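Local coordinates for protein archaemetzincin (Archaeoglobus fulgidus, PDB 4AXQ) that is probably a zinc-dependent metalloprotease of the metzincin type, with one catalytic and one apparently structural zinc ion and no known natural substrate, at residues M4-Q9 and K27-E32; C57-L62 and G92-L97. All blocks are in the same frame, centred on the assembly; numbering follows the deposited sequence. Where two conformers were deposited one is given.

Contact 1 of 2, residues M4-Q9 and K27-E32; sequences MKIYIQ and KIFNAE
Met4, Lys5 and Ile6 meet Ala31 and Glu32 as neighbouring parallel strands, and the end of the intervening helix packs against the same pairing: this is the strand-to-strand joint of a beta-alpha-beta crossover at the edge of the five-stranded sheet. Glu32 is held by both its N and its O to strand 4-11, its N giving a bond to Met4 O (2.9 Å) and its O taking a straighter one from Ile6 N (2.9 Å, 167° at the hydrogen). A little further back a water spans the gap, accepting from Met4 N and donating to Asn30 O, just where positive phi at Asn30 turns the chain out of the helix.

On one face Lys5 and Glu32 run side by side, and NZ reaches OE1 in a long salt bridge of 3.4 Å. Bends at chi2 (-104°) and chi4 lay the lysine chain along the carboxylate, with CE as close to OE1 as the amine is. A leucine in place of Lys5 would probably leave the Glu32 carboxylate without its positive mate on this face. The other face is apolar. Met4, extended from CB to CE, sets SD 3.8 Å from Phe29 CB and obliquely to the ring, 5.0 Å from its centroid, a Met-aromatic contact, while Ile6 CD1 touches both Ala31 CB (3.7 Å) and Phe29 CD2 (3.8 Å).

Beyond the pair, strand 4-11 is bonded on its far side to Val67 and Leu69, and Ile122 of the zinc-binding helix 107-125 packs on both Met4 and Phe29.

Contact 2 of 2, residues C57-L62 and G92-L97; sequences CILRML and GARAVL
Helix 57-61 runs across strand 94-97 at 135° between their N-to-C directions, the axes 7.4 Å apart at their closest, with Leu59 and Val96 as the nearest pair of alpha carbons. Arg94 does most of the joining. It leaves the strand toward the helix and, bent at chi3, brings its guanidinium to the helix's C-terminal end, where NH1 gives a bond to Leu62 O (3.0 Å, 162° at the hydrogen). That oxygen lies at the edge of the guanidinium, almost in its plane; Arg60 O is also close to NH1, at 3.2 Å. The carbonyl-rich end of a helix is a setting likely to suit a positive charge. Arg60 NH1 comes within 3.8 Å of Arg94 NH2, the two groups crossing obliquely, but NH2 has a salt bridge to Glu89 that probably offsets this like charge.

Leucines hold the arginine chain in place. Leu59 CD2 packs on Arg94 CB and sits over one face of the guanidinium, along with Arg60 CA, while Leu62 CB lies 3.8 Å from Arg94 CD. With CG anti to its own N (chi1 -176°), Leu59 sends CD1 across to Ala95 CA, 4.0 Å away. Leu62 CD1 comes up to Ala95 O (3.4 Å). Further along, Ile58 also packs toward Val96.

Ala95 points the other way, onto Glu121 and Val125 of helix 107-125. Helix 55-61 thus lies on the opposite face of strand 94-98 from the active-site helix in this protein; the sheet with the HExxH zinc-binding helix laid against one face is the arrangement of a metzincin N-terminal subdomain.

From the N terminus, strand 4-11 is laid down first; helix 15-29 then crosses over, and contact 1 closes that loop when the chain returns as strand 31-35 beside it. The chain next passes through the small sheet to helix 55-61, whose end opens contact 2; after strands 68-72, 76-77 and 86-88 it comes back as strand 94-98 and closes the second, longer loop. The loops follow one another without nesting or crossing. Both reach the same five-stranded sheet, contact 1 at its 31-35 edge and contact 2 over strand 94-98, their centres about 16 Å apart. They meet where Gln9 CG packs against Leu62 CD2 at 3.9 Å.

Contact 1 of 2, residues M4-Q9 and K27-E32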
loop_
_atom_site.group_PDB
_atom_site.type_symbol
_atom_site.label_atom_id
_atom_site.label_comp_id
_atom_site.label_asym_id
_atom_site.label_seq_id
_atom_site.Cartn_x
_atom_site.Cartn_y
_atom_site.Cartn_z
ATOM N N MET A 4 12.345 7.158 -9.697
ATOM C CA MET A 4 11.757 6.963 -8.398
ATOM C C MET A 4 12.259 5.652 -7.790
ATOM O O MET A 4 12.464 4.669 -8.509
ATOM C CB MET A 4 10.240 6.879 -8.594
ATOM C CG MET A 4 9.484 6.581 -7.379
ATOM S SD MET A 4 7.750 6.471 -7.783
ATOM C CE MET A 4 7.162 6.184 -6.122
ATOM N N LYS A 5 12.426 5.636 -6.474
ATOM C CA LYS A 5 12.795 4.417 -5.773
ATOM C C LYS A 5 11.633 3.987 -4.892
ATOM O O LYS A 5 11.005 4.809 -4.236
ATOM C CB LYS A 5 14.027 4.644 -4.899
ATOM C CG LYS A 5 15.185 5.317 -5.615
ATOM C CD LYS A 5 16.281 4.329 -5.959
ATOM C CE LYS A 5 17.516 5.033 -6.510
ATOM N NZ LYS A 5 17.224 5.778 -7.768
ATOM N N ILE A 6 11.353 2.685 -4.887
ATOM C CA ILE A 6 10.353 2.098 -3.995
ATOM C C ILE A 6 11.014 0.944 -3.268
ATOM O O ILE A 6 11.529 0.021 -3.904
ATOM C CB ILE A 6 9.113 1.574 -4.737
ATOM C CG1 ILE A 6 8.380 2.715 -5.454
ATOM C CG2 ILE A 6 8.154 0.878 -3.740
ATOM C CD1 ILE A 6 7.368 2.245 -6.447
ATOM N N TYR A 7 11.018 1.019 -1.944
ATOM C CA TYR A 7 11.530 -0.031 -1.087
ATOM C C TYR A 7 10.359 -0.754 -0.465
ATOM O O TYR A 7 9.550 -0.130 0.204
ATOM C CB TYR A 7 12.386 0.594 0.011
ATOM C CG TYR A 7 13.568 1.361 -0.522
ATOM C CD1 TYR A 7 13.446 2.694 -0.882
ATOM C CD2 TYR A 7 14.798 0.739 -0.681
ATOM C CE1 TYR A 7 14.527 3.394 -1.378
ATOM C CE2 TYR A 7 15.878 1.428 -1.169
ATOM C CZ TYR A 7 15.735 2.751 -1.520
ATOM O OH TYR A 7 16.835 3.428 -2.006
ATOM N N ILE A 8 10.253 -2.064 -0.698
ATOM C CA ILE A 8 9.203 -2.865 -0.090
ATOM C C ILE A 8 9.753 -3.537 1.169
ATOM O O ILE A 8 10.745 -4.264 1.093
ATOM C CB ILE A 8 8.720 -3.941 -1.072
ATOM C CG1 ILE A 8 8.129 -3.291 -2.335
ATOM C CG2 ILE A 8 7.699 -4.818 -0.418
ATOM C CD1 ILE A 8 7.975 -4.269 -3.478
ATOM N N GLN A 9 9.130 -3.263 2.314
ATOM C CA GLN A 9 9.509 -3.875 3.584
ATOM C C GLN A 9 8.472 -4.922 3.973
ATOM O O GLN A 9 7.396 -4.568 4.424
ATOM C CB GLN A 9 9.600 -2.818 4.685
ATOM C CG GLN A 9 9.931 -3.381 6.055
ATOM C CD GLN A 9 11.231 -4.171 6.054
ATOM O OE1 GLN A 9 12.313 -3.607 5.842
ATOM N NE2 GLN A 9 11.131 -5.488 6.252
ATOM N N LYS A 27 6.962 -1.105 -13.472
ATOM C CA LYS A 27 6.387 -0.546 -14.687
ATOM C C LYS A 27 5.343 0.535 -14.382
ATOM O O LYS A 27 5.239 1.513 -15.101
ATOM C CB LYS A 27 5.777 -1.663 -15.535
ATOM C CG LYS A 27 4.896 -1.186 -16.674
ATOM C CD LYS A 27 4.349 -2.367 -17.466
ATOM C CE LYS A 27 3.296 -1.937 -18.476
ATOM N NZ LYS A 27 3.841 -1.017 -19.511
ATOM N N ILE A 28 4.583 0.375 -13.308
ATOM C CA ILE A 28 3.534 1.343 -12.988
ATOM C C ILE A 28 4.119 2.720 -12.649
ATOM O O ILE A 28 3.610 3.760 -13.096
ATOM C CB ILE A 28 2.662 0.824 -11.833
ATOM C CG1 ILE A 28 1.848 -0.368 -12.352
ATOM C CG2 ILE A 28 1.722 1.897 -11.336
ATOM C CD1 ILE A 28 1.183 -1.222 -11.261
ATOM N N PHE A 29 5.214 2.721 -11.893
ATOM C CA PHE A 29 5.791 3.962 -11.400
ATOM C C PHE A 29 7.095 4.360 -12.108
ATOM O O PHE A 29 7.708 5.349 -11.755
ATOM C CB PHE A 29 5.994 3.877 -9.888
ATOM C CG PHE A 29 4.706 3.923 -9.127
ATOM C CD1 PHE A 29 4.004 5.108 -9.023
ATOM C CD2 PHE A 29 4.187 2.804 -8.531
ATOM C CE1 PHE A 29 2.810 5.159 -8.334
ATOM C CE2 PHE A 29 2.980 2.853 -7.839
ATOM C CZ PHE A 29 2.293 4.033 -7.743
ATOM N N ASN A 30 7.483 3.566 -13.104
ATOM C CA ASN A 30 8.799 3.705 -13.739
ATOM C C ASN A 30 9.886 3.841 -12.666
ATOM O O ASN A 30 10.689 4.780 -12.664
ATOM C CB ASN A 30 8.864 4.863 -14.740
ATOM C CG ASN A 30 10.120 4.796 -15.574
ATOM O OD1 ASN A 30 10.670 3.707 -15.773
ATOM N ND2 ASN A 30 10.592 5.944 -16.075
ATOM N N ALA A 31 9.899 2.852 -11.773
ATOM C CA ALA A 31 10.648 2.897 -10.517
ATOM C C ALA A 31 11.664 1.773 -10.382
ATOM O O ALA A 31 11.433 0.658 -10.860
ATOM C CB ALA A 31 9.676 2.819 -9.346
ATOM N N GLU A 32 12.780 2.086 -9.721
ATOM C CA GLU A 32 13.682 1.079 -9.181
ATOM C C GLU A 32 13.049 0.555 -7.897
ATOM O O GLU A 32 12.839 1.305 -6.931
ATOM C CB GLU A 32 15.060 1.688 -8.897
ATOM C CG GLU A 32 15.866 2.161 -10.135
ATOM C CD GLU A 32 17.317 2.528 -9.786
ATOM O OE1 GLU A 32 17.655 2.518 -8.578
ATOM O OE2 GLU A 32 18.130 2.819 -10.713
HETATM O O HOH W 1 10.643 7.425 -12.089
#

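Contact 2 of 2, residues C57-L62 and G92-L97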
loop_
_atom_site.group_PDB
_atom_site.type_symbol
_atom_site.label_atom_id
_atom_site.label_comp_id
_atom_site.label_asym_id
_atom_site.label_seq_id
_atom_site.Cartn_x
_atom_site.Cartn_y
_atom_site.Cartn_z
ATOM N N CYS A 57 1.315 3.504 13.628
ATOM C CA CYS A 57 2.459 3.028 14.381
ATOM C C CYS A 57 3.458 2.293 13.477
ATOM O O CYS A 57 4.661 2.545 13.523
ATOM C CB CYS A 57 1.972 2.125 15.517
ATOM S SG CYS A 57 3.275 1.385 16.534
ATOM N N ILE A 58 2.948 1.400 12.640
ATOM C CA ILE A 58 3.797 0.637 11.725
ATOM C C ILE A 58 4.508 1.581 10.761
ATOM O O ILE A 58 5.717 1.491 10.541
ATOM C CB ILE A 58 2.990 -0.396 10.920
ATOM C CG1 ILE A 58 2.395 -1.444 11.866
ATOM C CG2 ILE A 58 3.864 -1.068 9.866
ATOM C CD1 ILE A 58 1.337 -2.325 11.218
ATOM N N LEU A 59 3.742 2.495 10.174
ATOM C CA LEU A 59 4.281 3.428 9.211
ATOM C C LEU A 59 5.467 4.198 9.817
ATOM O O LEU A 59 6.531 4.362 9.188
ATOM C CB LEU A 59 3.144 4.374 8.774
ATOM C CG LEU A 59 3.430 5.402 7.694
ATOM C CD1 LEU A 59 2.162 5.780 6.999
ATOM C CD2 LEU A 59 4.047 6.616 8.319
ATOM N N ARG A 60 5.298 4.664 11.045
ATOM C CA ARG A 60 6.285 5.530 11.652
ATOM C C ARG A 60 7.523 4.781 12.137
ATOM O O ARG A 60 8.518 5.409 12.461
ATOM C CB ARG A 60 5.642 6.405 12.728
ATOM C CG ARG A 60 4.681 7.378 12.090
ATOM C CD ARG A 60 4.083 8.368 13.053
ATOM N NE ARG A 60 5.107 9.097 13.793
ATOM C CZ ARG A 60 5.779 10.154 13.344
ATOM N NH1 ARG A 60 5.562 10.649 12.132
ATOM N NH2 ARG A 60 6.678 10.730 14.130
ATOM N N MET A 61 7.476 3.452 12.135
ATOM C CA MET A 61 8.651 2.624 12.411
ATOM C C MET A 61 9.526 2.382 11.175
ATOM O O MET A 61 10.643 1.867 11.284
ATOM C CB MET A 61 8.222 1.265 12.969
ATOM C CG MET A 61 7.552 1.312 14.329
ATOM S SD MET A 61 8.730 1.431 15.687
ATOM C CE MET A 61 7.620 1.367 17.098
ATOM N N LEU A 62 9.011 2.690 9.987
ATOM C CA LEU A 62 9.783 2.494 8.772
ATOM C C LEU A 62 10.792 3.616 8.637
ATOM O O LEU A 62 10.564 4.709 9.131
ATOM C CB LEU A 62 8.865 2.518 7.559
ATOM C CG LEU A 62 7.853 1.377 7.451
ATOM C CD1 LEU A 62 6.844 1.702 6.365
ATOM C CD2 LEU A 62 8.560 0.086 7.150
ATOM N N GLY A 92 4.926 12.575 1.616
ATOM C CA GLY A 92 6.057 12.243 2.470
ATOM C C GLY A 92 6.947 11.124 1.928
ATOM O O GLY A 92 7.396 11.180 0.779
ATOM N N ALA A 93 7.224 10.113 2.751
ATOM C CA ALA A 93 8.142 9.053 2.362
ATOM C C ALA A 93 7.621 7.646 2.569
ATOM O O ALA A 93 8.112 6.752 1.904
ATOM C CB ALA A 93 9.461 9.203 3.106
ATOM N N ARG A 94 6.675 7.450 3.493
ATOM C CA ARG A 94 6.329 6.119 3.988
ATOM C C ARG A 94 4.850 5.784 3.827
ATOM O O ARG A 94 3.986 6.652 3.885
ATOM C CB ARG A 94 6.703 6.011 5.469
ATOM C CG ARG A 94 8.180 6.232 5.738
ATOM C CD ARG A 94 8.461 6.287 7.216
ATOM N NE ARG A 94 8.012 7.541 7.808
ATOM C CZ ARG A 94 8.262 7.908 9.059
ATOM N NH1 ARG A 94 8.984 7.132 9.853
ATOM N NH2 ARG A 94 7.793 9.061 9.519
ATOM N N ALA A 95 4.578 4.501 3.632
ATOM C CA ALA A 95 3.224 3.988 3.617
ATOM C C ALA A 95 3.231 2.555 4.114
ATOM O O ALA A 95 4.261 1.885 4.124
ATOM C CB ALA A 95 2.630 4.049 2.213
ATOM N N VAL A 96 2.039 2.087 4.435
ATOM C CA VAL A 96 1.833 0.704 4.821
ATOM C C VAL A 96 0.577 0.169 4.160
ATOM O O VAL A 96 -0.399 0.907 3.958
ATOM C CB VAL A 96 1.764 0.526 6.368
ATOM C CG1 VAL A 96 0.564 1.240 6.957
ATOM C CG2 VAL A 96 1.753 -0.940 6.764
ATOM N N LEU A 97 0.650 -1.103 3.786
ATOM C CA LEU A 97 -0.459 -1.859 3.227
ATOM C C LEU A 97 -0.619 -3.136 4.048
ATOM O O LEU A 97 0.364 -3.786 4.362
ATOM C CB LEU A 97 -0.112 -2.233 1.762
ATOM C CG LEU A 97 -0.872 -3.315 1.030
ATOM C CD1 LEU A 97 -2.255 -2.754 0.794
ATOM C CD2 LEU A 97 -0.191 -3.644 -0.301
#